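Local coordinates for Thg1-like uncharacterized protein (Bacillus thuringiensis, PDB 4KGM) that probably adds nucleotides to tRNA in the manner of tRNA(His) guanylyltransferases, binding ATP and magnesium in a polymerase palm-like catalytic domain, at residues I17-R22 with N95-I100; V25-D30 with G130-L135; M65-V70 with I77-T82. All coordinates share one frame; numbering follows the deposited sequence.

Contact 1: I17-R22 with N95-I100. With PO4 (phosphate ion), chain J.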
loop_
_atom_site.group_PDB
_atom_site.type_symbol
_atom_site.label_atom_id
_atom_site.label_comp_id
_atom_site.label_asym_id
_atom_site.label_seq_id
_atom_site.Cartn_x
_atom_site.Cartn_y
_atom_site.Cartn_z
ATOM N N ILE A 17 3.838 -4.200 3.783
ATOM C CA ILE A 17 3.716 -4.205 2.336
ATOM C C ILE A 17 4.703 -5.182 1.708
ATOM O O ILE A 17 5.864 -5.254 2.111
ATOM C CB ILE A 17 3.924 -2.784 1.772
ATOM C CG1 ILE A 17 2.956 -1.814 2.456
ATOM C CG2 ILE A 17 3.737 -2.765 0.268
ATOM C CD1 ILE A 17 3.130 -0.380 2.046
ATOM N N LYS A 18 4.228 -5.947 0.731
ATOM C CA LYS A 18 5.089 -6.864 -0.002
ATOM C C LYS A 18 5.036 -6.601 -1.500
ATOM O O LYS A 18 3.966 -6.378 -2.066
ATOM C CB LYS A 18 4.714 -8.319 0.289
ATOM C CG LYS A 18 5.135 -8.805 1.666
ATOM C CD LYS A 18 4.910 -10.300 1.814
ATOM C CE LYS A 18 5.507 -10.828 3.108
ATOM N NZ LYS A 18 5.257 -12.287 3.277
ATOM N N LEU A 19 6.202 -6.621 -2.136
ATOM C CA LEU A 19 6.286 -6.486 -3.581
ATOM C C LEU A 19 5.880 -7.801 -4.235
ATOM O O LEU A 19 6.221 -8.874 -3.734
ATOM C CB LEU A 19 7.711 -6.120 -4.000
ATOM C CG LEU A 19 8.272 -4.782 -3.516
ATOM C CD1 LEU A 19 9.769 -4.710 -3.767
ATOM C CD2 LEU A 19 7.561 -3.623 -4.201
ATOM N N PRO A 20 5.142 -7.724 -5.352
ATOM C CA PRO A 20 4.815 -8.934 -6.112
ATOM C C PRO A 20 6.092 -9.636 -6.557
ATOM O O PRO A 20 7.046 -8.969 -6.954
ATOM C CB PRO A 20 4.036 -8.397 -7.323
ATOM C CG PRO A 20 4.324 -6.929 -7.366
ATOM C CD PRO A 20 4.543 -6.518 -5.947
ATOM N N GLU A 21 6.106 -10.962 -6.472
ATOM C CA GLU A 21 7.304 -11.747 -6.744
ATOM C C GLU A 21 7.509 -12.006 -8.234
ATOM O O GLU A 21 6.709 -11.578 -9.067
ATOM C CB GLU A 21 7.244 -13.080 -5.994
ATOM C CG GLU A 21 7.098 -12.943 -4.483
ATOM C CD GLU A 21 6.939 -14.283 -3.785
ATOM O OE1 GLU A 21 7.071 -15.327 -4.458
ATOM O OE2 GLU A 21 6.674 -14.296 -2.564
ATOM N N ARG A 22 8.592 -12.714 -8.547
ATOM C CA ARG A 22 8.938 -13.095 -9.916
ATOM C C ARG A 22 8.980 -11.930 -10.903
ATOM O O ARG A 22 8.531 -12.056 -12.042
ATOM C CB ARG A 22 8.015 -14.205 -10.430
ATOM C CG ARG A 22 8.212 -15.538 -9.726
ATOM C CD ARG A 22 7.526 -16.668 -10.476
ATOM N NE ARG A 22 8.070 -16.838 -11.821
ATOM C CZ ARG A 22 9.162 -17.541 -12.100
ATOM N NH1 ARG A 22 9.834 -18.140 -11.125
ATOM N NH2 ARG A 22 9.588 -17.643 -13.351
ATOM N N ASN A 95 10.324 -10.276 -0.133
ATOM C CA ASN A 95 9.887 -9.049 -0.800
ATOM C C ASN A 95 9.137 -8.059 0.097
ATOM O O ASN A 95 8.322 -7.271 -0.383
ATOM C CB ASN A 95 9.085 -9.359 -2.070
ATOM C CG ASN A 95 9.930 -9.275 -3.331
ATOM O OD1 ASN A 95 11.160 -9.253 -3.270
ATOM N ND2 ASN A 95 9.270 -9.223 -4.483
ATOM N N ASN A 96 9.428 -8.102 1.394
ATOM C CA ASN A 96 8.910 -7.122 2.343
ATOM C C ASN A 96 9.471 -5.730 2.041
ATOM O O ASN A 96 10.678 -5.512 2.134
ATOM C CB ASN A 96 9.266 -7.544 3.773
ATOM C CG ASN A 96 8.688 -6.614 4.828
ATOM O OD1 ASN A 96 8.963 -5.414 4.846
ATOM N ND2 ASN A 96 7.883 -7.173 5.722
ATOM N N LEU A 97 8.591 -4.795 1.697
ATOM C CA LEU A 97 9.005 -3.460 1.268
ATOM C C LEU A 97 9.864 -2.719 2.296
ATOM O O LEU A 97 10.995 -2.340 2.001
ATOM C CB LEU A 97 7.788 -2.609 0.889
ATOM C CG LEU A 97 8.083 -1.209 0.336
ATOM C CD1 LEU A 97 8.718 -1.282 -1.051
ATOM C CD2 LEU A 97 6.828 -0.355 0.306
ATOM N N GLN A 98 9.328 -2.522 3.498
ATOM C CA GLN A 98 10.020 -1.744 4.526
ATOM C C GLN A 98 11.326 -2.385 4.981
ATOM O O GLN A 98 12.248 -1.691 5.407
ATOM C CB GLN A 98 9.118 -1.499 5.734
ATOM C CG GLN A 98 7.961 -0.553 5.468
ATOM C CD GLN A 98 7.311 -0.068 6.748
ATOM O OE1 GLN A 98 7.879 0.748 7.473
ATOM N NE2 GLN A 98 6.115 -0.571 7.034
ATOM N N LYS A 99 11.405 -3.707 4.893
ATOM C CA LYS A 99 12.602 -4.412 5.326
ATOM C C LYS A 99 13.702 -4.327 4.270
ATOM O O LYS A 99 14.869 -4.125 4.597
ATOM C CB LYS A 99 12.280 -5.869 5.671
ATOM C CG LYS A 99 12.976 -6.363 6.928
ATOM C CD LYS A 99 12.467 -7.725 7.351
ATOM C CE LYS A 99 13.140 -8.189 8.634
ATOM N NZ LYS A 99 12.649 -9.530 9.055
ATOM N N ILE A 100 13.325 -4.472 3.004
ATOM C CA ILE A 100 14.283 -4.371 1.909
ATOM C C ILE A 100 14.919 -2.981 1.862
ATOM O O ILE A 100 16.132 -2.853 1.717
ATOM C CB ILE A 100 13.625 -4.682 0.549
ATOM C CG1 ILE A 100 13.286 -6.169 0.448
ATOM C CG2 ILE A 100 14.543 -4.290 -0.595
ATOM C CD1 ILE A 100 12.596 -6.545 -0.847
HETATM P P PO4 J . 9.272 -9.981 10.908
HETATM O O1 PO4 J . 9.438 -11.290 11.642
HETATM O O2 PO4 J . 8.186 -9.170 11.576
HETATM O O3 PO4 J . 10.571 -9.210 10.943
HETATM O O4 PO4 J . 8.898 -10.256 9.470
HETATM O O HOH W 1 6.835 -3.450 4.137
HETATM O O HOH W 2 9.596 -9.283 -7.226
#

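Contact 2: V25-D30 with G130-L135. With MG (magnesium ion), chain G; MG (magnesium ion), chain H; ATP (adenosine-5'-triphosphate), chain E; PO4 (phosphate ion), chain F.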
loop_
_atom_site.group_PDB
_atom_site.type_symbol
_atom_site.label_atom_id
_atom_site.label_comp_id
_atom_site.label_asym_id
_atom_site.label_seq_id
_atom_site.Cartn_x
_atom_site.Cartn_y
_atom_site.Cartn_z
ATOM N N VAL A 25 13.378 -6.243 -9.223
ATOM C CA VAL A 25 13.291 -5.296 -8.116
ATOM C C VAL A 25 14.462 -4.316 -8.155
ATOM O O VAL A 25 15.613 -4.718 -8.330
ATOM C CB VAL A 25 13.274 -6.022 -6.751
ATOM C CG1 VAL A 25 13.505 -5.038 -5.614
ATOM C CG2 VAL A 25 11.961 -6.766 -6.561
ATOM N N ILE A 26 14.159 -3.032 -8.003
ATOM C CA ILE A 26 15.187 -2.002 -7.950
ATOM C C ILE A 26 15.212 -1.331 -6.581
ATOM O O ILE A 26 14.178 -0.891 -6.076
ATOM C CB ILE A 26 14.964 -0.927 -9.031
ATOM C CG1 ILE A 26 15.138 -1.527 -10.426
ATOM C CG2 ILE A 26 15.926 0.234 -8.834
ATOM C CD1 ILE A 26 16.548 -1.973 -10.720
ATOM N N VAL A 27 16.400 -1.260 -5.984
ATOM C CA VAL A 27 16.588 -0.553 -4.723
ATOM C C VAL A 27 17.549 0.615 -4.912
ATOM O O VAL A 27 18.675 0.428 -5.375
ATOM C CB VAL A 27 17.161 -1.480 -3.639
ATOM C CG1 VAL A 27 17.393 -0.703 -2.349
ATOM C CG2 VAL A 27 16.231 -2.658 -3.398
ATOM N N ARG A 28 17.107 1.820 -4.564
ATOM C CA ARG A 28 17.992 2.979 -4.615
ATOM C C ARG A 28 18.295 3.533 -3.223
ATOM O O ARG A 28 17.397 3.730 -2.404
ATOM C CB ARG A 28 17.447 4.083 -5.534
ATOM C CG ARG A 28 18.456 5.213 -5.767
ATOM C CD ARG A 28 18.091 6.117 -6.941
ATOM N NE ARG A 28 16.927 6.956 -6.668
ATOM C CZ ARG A 28 15.753 6.825 -7.278
ATOM N NH1 ARG A 28 15.586 5.893 -8.206
ATOM N NH2 ARG A 28 14.747 7.632 -6.965
ATOM N N ILE A 29 19.572 3.765 -2.965
ATOM C CA ILE A 29 20.021 4.327 -1.704
ATOM C C ILE A 29 20.672 5.675 -1.979
ATOM O O ILE A 29 21.547 5.774 -2.816
ATOM C CB ILE A 29 21.016 3.372 -1.015
ATOM C CG1 ILE A 29 20.296 2.125 -0.532
ATOM C CG2 ILE A 29 21.704 4.040 0.154
ATOM C CD1 ILE A 29 21.162 0.894 -0.525
ATOM N N ASP A 30 20.232 6.710 -1.282
ATOM C CA ASP A 30 20.756 8.055 -1.504
ATOM C C ASP A 30 21.215 8.711 -0.202
ATOM O O ASP A 30 20.481 8.729 0.785
ATOM C CB ASP A 30 19.707 8.932 -2.193
ATOM C CG ASP A 30 20.279 10.251 -2.686
ATOM O OD1 ASP A 30 20.352 11.208 -1.887
ATOM O OD2 ASP A 30 20.652 10.331 -3.877
ATOM N N GLY A 130 16.467 4.770 1.864
ATOM C CA GLY A 130 16.292 3.628 0.986
ATOM C C GLY A 130 14.876 3.527 0.459
ATOM O O GLY A 130 13.916 3.819 1.170
ATOM N N ARG A 131 14.749 3.117 -0.798
ATOM C CA ARG A 131 13.440 2.916 -1.405
ATOM C C ARG A 131 13.483 1.745 -2.377
ATOM O O ARG A 131 14.452 1.573 -3.117
ATOM C CB ARG A 131 12.964 4.191 -2.109
ATOM C CG ARG A 131 13.851 4.649 -3.256
ATOM C CD ARG A 131 13.485 6.050 -3.712
ATOM N NE ARG A 131 13.758 7.040 -2.676
ATOM C CZ ARG A 131 13.525 8.342 -2.806
ATOM N NH1 ARG A 131 13.009 8.816 -3.931
ATOM N NH2 ARG A 131 13.807 9.171 -1.807
ATOM N N ALA A 132 12.436 0.929 -2.361
ATOM C CA ALA A 132 12.376 -0.232 -3.239
ATOM C C ALA A 132 11.167 -0.155 -4.160
ATOM O O ALA A 132 10.203 0.558 -3.875
ATOM C CB ALA A 132 12.350 -1.520 -2.424
ATOM N N GLN A 133 11.228 -0.893 -5.263
ATOM C CA GLN A 133 10.153 -0.902 -6.246
ATOM C C GLN A 133 10.317 -2.085 -7.186
ATOM O O GLN A 133 11.322 -2.795 -7.131
ATOM C CB GLN A 133 10.175 0.388 -7.065
ATOM C CG GLN A 133 11.286 0.433 -8.099
ATOM C CD GLN A 133 11.406 1.789 -8.767
ATOM O OE1 GLN A 133 11.658 2.797 -8.110
ATOM N NE2 GLN A 133 11.223 1.818 -10.081
ATOM N N VAL A 134 9.327 -2.291 -8.049
ATOM C CA VAL A 134 9.439 -3.292 -9.102
ATOM C C VAL A 134 9.443 -2.623 -10.472
ATOM O O VAL A 134 9.016 -1.476 -10.622
ATOM C CB VAL A 134 8.297 -4.331 -9.046
ATOM C CG1 VAL A 134 8.358 -5.128 -7.747
ATOM C CG2 VAL A 134 6.948 -3.648 -9.204
ATOM N N LEU A 135 9.937 -3.348 -11.468
ATOM C CA LEU A 135 9.963 -2.864 -12.838
ATOM C C LEU A 135 9.677 -4.007 -13.792
ATOM O O LEU A 135 10.106 -5.135 -13.558
ATOM C CB LEU A 135 11.328 -2.260 -13.175
ATOM C CG LEU A 135 11.640 -0.844 -12.692
ATOM C CD1 LEU A 135 13.020 -0.435 -13.165
ATOM C CD2 LEU A 135 10.599 0.130 -13.200
HETATM MG MG MG G . 21.545 12.850 -1.258
HETATM MG MG MG H . 21.516 12.408 -4.496
HETATM P PG ATP E . 19.263 15.115 0.278
HETATM O O1G ATP E . 18.350 15.715 -0.765
HETATM O O2G ATP E . 18.719 15.154 1.688
HETATM O O3G ATP E . 19.841 13.778 -0.117
HETATM P PB ATP E . 21.755 16.019 -0.704
HETATM O O1B ATP E . 22.362 14.640 -0.599
HETATM O O2B ATP E . 22.638 17.224 -0.487
HETATM O O3B ATP E . 20.514 16.134 0.317
HETATM P PA ATP E . 21.766 15.563 -3.448
HETATM O O1A ATP E . 21.137 16.160 -4.683
HETATM O O2A ATP E . 21.824 14.065 -3.268
HETATM O O3A ATP E . 21.061 16.193 -2.147
HETATM O "O5'" ATP E . 23.259 16.143 -3.282
HETATM C "C5'" ATP E . 24.398 15.337 -3.573
HETATM C "C4'" ATP E . 25.658 16.096 -3.173
HETATM O "O4'" ATP E . 26.761 15.204 -3.002
HETATM C "C3'" ATP E . 26.063 17.114 -4.228
HETATM O "O3'" ATP E . 25.862 18.438 -3.728
HETATM C "C2'" ATP E . 27.538 16.874 -4.486
HETATM O "O2'" ATP E . 28.277 18.085 -4.300
HETATM C "C1'" ATP E . 27.960 15.830 -3.463
HETATM N N9 ATP E . 28.881 14.833 -4.068
HETATM C C8 ATP E . 28.520 13.722 -4.737
HETATM N N7 ATP E . 29.609 13.028 -5.157
HETATM C C5 ATP E . 30.700 13.701 -4.750
HETATM C C6 ATP E . 32.168 13.525 -4.856
HETATM N N6 ATP E . 32.702 12.458 -5.500
HETATM N N1 ATP E . 32.956 14.464 -4.288
HETATM C C2 ATP E . 32.439 15.527 -3.645
HETATM N N3 ATP E . 31.120 15.751 -3.510
HETATM C C4 ATP E . 30.215 14.890 -4.032
HETATM P P PO4 F . 12.414 12.522 -2.313
HETATM O O1 PO4 F . 11.318 12.368 -1.285
HETATM O O2 PO4 F . 12.732 13.988 -2.491
HETATM O O3 PO4 F . 13.652 11.798 -1.841
HETATM O O4 PO4 F . 11.960 11.942 -3.632
HETATM O O HOH W 3 13.117 4.955 -9.164
HETATM O O HOH W 4 19.851 12.458 -5.542
#

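Contact 3: M65-V70 with I77-T82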
loop_
_atom_site.group_PDB
_atom_site.type_symbol
_atom_site.label_atom_id
_atom_site.label_comp_id
_atom_site.label_asym_id
_atom_site.label_seq_id
_atom_site.Cartn_x
_atom_site.Cartn_y
_atom_site.Cartn_z
ATOM N N MET A 65 20.226 -11.020 -1.381
ATOM C CA MET A 65 19.760 -12.180 -2.135
ATOM C C MET A 65 19.172 -11.770 -3.482
ATOM O O MET A 65 18.236 -10.972 -3.543
ATOM C CB MET A 65 18.720 -12.961 -1.326
ATOM C CG MET A 65 18.158 -14.180 -2.045
ATOM S SD MET A 65 16.886 -15.047 -1.092
ATOM C CE MET A 65 17.736 -15.285 0.468
ATOM N N GLY A 66 19.733 -12.313 -4.557
ATOM C CA GLY A 66 19.250 -12.035 -5.898
ATOM C C GLY A 66 19.885 -10.826 -6.561
ATOM O O GLY A 66 19.486 -10.441 -7.661
ATOM N N ALA A 67 20.870 -10.224 -5.902
ATOM C CA ALA A 67 21.549 -9.048 -6.447
ATOM C C ALA A 67 22.328 -9.388 -7.715
ATOM O O ALA A 67 23.154 -10.300 -7.726
ATOM C CB ALA A 67 22.467 -8.427 -5.406
ATOM N N LYS A 68 22.055 -8.646 -8.783
ATOM C CA LYS A 68 22.673 -8.909 -10.076
ATOM C C LYS A 68 23.608 -7.785 -10.509
ATOM O O LYS A 68 24.664 -8.035 -11.087
ATOM C CB LYS A 68 21.596 -9.130 -11.140
ATOM C CG LYS A 68 20.776 -10.392 -10.931
ATOM C CD LYS A 68 21.623 -11.635 -11.142
ATOM C CE LYS A 68 20.856 -12.896 -10.783
ATOM N NZ LYS A 68 20.600 -12.991 -9.319
ATOM N N LEU A 69 23.216 -6.548 -10.229
ATOM C CA LEU A 69 24.003 -5.398 -10.648
ATOM C C LEU A 69 23.808 -4.212 -9.712
ATOM O O LEU A 69 22.707 -3.970 -9.216
ATOM C CB LEU A 69 23.646 -5.009 -12.089
ATOM C CG LEU A 69 24.473 -3.920 -12.779
ATOM C CD1 LEU A 69 24.639 -4.243 -14.254
ATOM C CD2 LEU A 69 23.829 -2.550 -12.615
ATOM N N VAL A 70 24.890 -3.479 -9.473
ATOM C CA VAL A 70 24.829 -2.249 -8.696
ATOM C C VAL A 70 25.380 -1.101 -9.532
ATOM O O VAL A 70 26.373 -1.263 -10.234
ATOM C CB VAL A 70 25.645 -2.362 -7.400
ATOM C CG1 VAL A 70 25.451 -1.120 -6.546
ATOM C CG2 VAL A 70 25.248 -3.613 -6.626
ATOM N N ILE A 77 22.993 4.993 -4.864
ATOM C CA ILE A 77 23.324 3.615 -5.203
ATOM C C ILE A 77 22.071 2.848 -5.623
ATOM O O ILE A 77 21.168 2.633 -4.815
ATOM C CB ILE A 77 23.975 2.882 -4.013
ATOM C CG1 ILE A 77 25.314 3.526 -3.648
ATOM C CG2 ILE A 77 24.171 1.413 -4.333
ATOM C CD1 ILE A 77 26.032 2.828 -2.515
ATOM N N SER A 78 22.019 2.447 -6.889
ATOM C CA SER A 78 20.905 1.653 -7.393
ATOM C C SER A 78 21.295 0.184 -7.480
ATOM O O SER A 78 22.378 -0.150 -7.958
ATOM C CB SER A 78 20.445 2.156 -8.762
ATOM O OG SER A 78 19.804 3.415 -8.658
ATOM N N ILE A 79 20.407 -0.689 -7.015
ATOM C CA ILE A 79 20.672 -2.123 -7.018
ATOM C C ILE A 79 19.572 -2.890 -7.747
ATOM O O ILE A 79 18.389 -2.745 -7.429
ATOM C CB ILE A 79 20.792 -2.667 -5.584
ATOM C CG1 ILE A 79 21.799 -1.835 -4.785
ATOM C CG2 ILE A 79 21.183 -4.140 -5.603
ATOM C CD1 ILE A 79 21.754 -2.084 -3.296
ATOM N N LEU A 80 19.965 -3.696 -8.729
ATOM C CA LEU A 80 19.022 -4.546 -9.449
ATOM C C LEU A 80 18.930 -5.919 -8.802
ATOM O O LEU A 80 19.920 -6.649 -8.728
ATOM C CB LEU A 80 19.426 -4.696 -10.917
ATOM C CG LEU A 80 18.713 -5.817 -11.682
ATOM C CD1 LEU A 80 17.215 -5.561 -11.771
ATOM C CD2 LEU A 80 19.308 -6.003 -13.067
ATOM N N ILE A 81 17.734 -6.266 -8.338
ATOM C CA ILE A 81 17.500 -7.565 -7.720
ATOM C C ILE A 81 16.505 -8.378 -8.542
ATOM O O ILE A 81 15.438 -7.882 -8.905
ATOM C CB ILE A 81 16.953 -7.418 -6.289
ATOM C CG1 ILE A 81 17.777 -6.397 -5.501
ATOM C CG2 ILE A 81 16.946 -8.761 -5.582
ATOM C CD1 ILE A 81 17.234 -6.120 -4.119
ATOM N N THR A 82 16.864 -9.620 -8.843
ATOM C CA THR A 82 15.956 -10.530 -9.530
ATOM C C THR A 82 15.679 -11.738 -8.647
ATOM O O THR A 82 16.563 -12.203 -7.929
ATOM C CB THR A 82 16.521 -11.008 -10.883
ATOM O OG1 THR A 82 17.700 -11.794 -10.663
ATOM C CG2 THR A 82 16.855 -9.822 -11.774
#

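Contact 1: I17-R22 with N95-I100
Leu19 and Asn95 hold each other by backbone and side chain alike. Leu19 N donates to Asn95 O at 2.8 Å, a fairly straight bond, and Asn95 ND2 returns one to Leu19 O at 3.2 Å. The amide lies almost flat toward that oxygen, yet its nitrogen sits well above the carbonyl plane, 70° out of it, and so uses no lone pair. Beyond this point water 2 accepts from Asn95 ND2 and donates to Pro20 O at 2.6 Å, which extends the grip of the amide by one residue.

On the other flank of the single bridge between Lys18 and Asn96, Leu97 N gives Ile17 O a bond of 2.8 Å. The same carbonyl oxygen lies 2.9 Å from water 1, which accepts from Gln98 N. Ile17 and Leu97 run alongside each other: with CG2 anti to its backbone N, Ile17 lays that methyl 3.9 Å from Leu97 CD2. Leu19 instead meets Leu97 at about a right angle, CD2 against CD1.

Behind this first shell, Asn96 is the N-cap of helix 97-119. Its OD1 accepts from Lys99 N at 3.0 Å, so the residue bridged to Lys18 also closes off the first turn. The extended Lys99 reaches a phosphate ion, O3 lying 2.8 Å from NZ; Arg131 of the second subunit also binds that ion, and Gln98 OE1 accepts from Ala132 N of that subunit.

The contact thus ties the loop between helix 4-13 and strand 25-31 to the start of helix 97-119. Both pieces rest on the outer part of the sheet, Leu19 against Val25 and Val134, Leu97 against Ala132, and Ile100 against Val27 and Ala132.

Contact 2: V25-D30 with G130-L135
Arg131 O takes a hydrogen bond from Arg28 N at 3.0 Å, nearly along the C=O axis. Val27 CA makes a softer C-H contact with Arg131 O at 3.4 Å. Arg131 N answers with a bond to Arg28 O, closing a hydrogen-bonded antiparallel pair. Ile26 and Gln133 form the next such ring, in which Ile26 N donates to Gln133 O at 3.0 Å but the return bond from Gln133 N is weak.

The two arginines leave the same face and keep company outward. Each is bent at chi3, near 70°, and the guanidinium planes stand 52° apart, Arg131 CD passing over one face of the Arg28 group. Their like charges are close, but Glu12 of the second subunit bridges both. Arg131 also sends NH2 to a phosphate oxygen, O3, at 2.6 Å, with the ion at the edge of the guanidinium. Water 3 accepts from Arg28 NH1 and donates to Gln133 OE1.

These are neighbouring strands of the antiparallel sheet in the polymerase palm-like catalytic domain, where strand 25-30 carries the metal ligand Asp30. Its carboxylate spans the two magnesium ions, OD1 binding one at 2.1 Å and OD2 the other at 2.3 Å; ATP O2A coordinates both ions, and Asp75 joins both sites.

Farther from the metals, Ile26 CG1 packs 3.6 Å from Leu135 CD1 on the face it shares with the arginines. On the opposite face of the sheet, Val25 CG2 meets Val134 CG1 and Val27 CG2 meets Ala132 CB, beneath Leu19 and the start of helix 97-119.

Contact 3: M65-V70 with I77-T82
Lys68 and Thr82 cross at about a right angle, the aliphatic part of the lysine curling round the threonine hydroxyl. Bends at chi2 and chi4 fold the chain back, placing CG 3.4 Å and CE 3.3 Å from Thr82 OG1. The folded lysine brings NZ back toward its own segment, to a weak bond with Gly66 O just before the strand. Asp85 ties the two polar ends together: one carboxylate oxygen forms a salt bridge with Lys68 NZ, the other a hydrogen bond with Thr82 OG1.

Gly66 O is also the acceptor for Thr82 N at 3.0 Å, and the CA-H of Ile81 points at it too. Just before it, the CG2 methyl of Ile81, anti to its backbone N, presses to 3.3 Å from Met65 O. The chain turns here with a positive phi of 89° at Gly66, and with no CB to fit in, the glycine can lie close against Ile81 and Thr82.

At the other end, Val70 and Ile77 meet at a slant through single methyls, Val70 CG1 lying 3.6 Å from Ile77 CG2. Because chi1 of Val70 sets CG1 anti to the backbone N, that methyl also reaches Ile79 CG1 at 4.1 Å. Both Val70 and Ile77 pack on helix 47-63. Leu69 and Leu80 occupy the reverse face, their CB atoms side by side, and helices 140-160 and 231-237 close over them.

Between Ala67, paired with Ile81, and Leu69, paired with Leu80, the register slips by one residue. Lys68 is the extra residue: it and Leu69 both face Leu80, Lys68 N donating to Leu80 O at 2.9 Å and Leu80 N to Leu69 O. This is a beta bulge in an antiparallel hairpin, the hairpin of strands 67-73 and 76-81 within the palm-like sheet.

In the fold
All three contacts lie on or against the antiparallel sheet of the palm-like domain. Contacts 2 and 3 lie in that sheet, centres 9 Å apart, and join directly because strands 25-31 and 76-81 are neighbours; the order 128-134, 25-31, 76-81, 67-73 therefore runs through both. The centre of contact 1 lies about 11 Å from that of contact 2, and the two touch, while its nearest atoms stay about 5 Å from contact 3. Along the chain, the hairpin of contact 3 falls between the halves of each of the other two, whose segments alternate. Long-range pairings surround a short-range one. Contact 2 leads to the magnesium-ATP site, and contacts 1 and 2 both meet the second subunit.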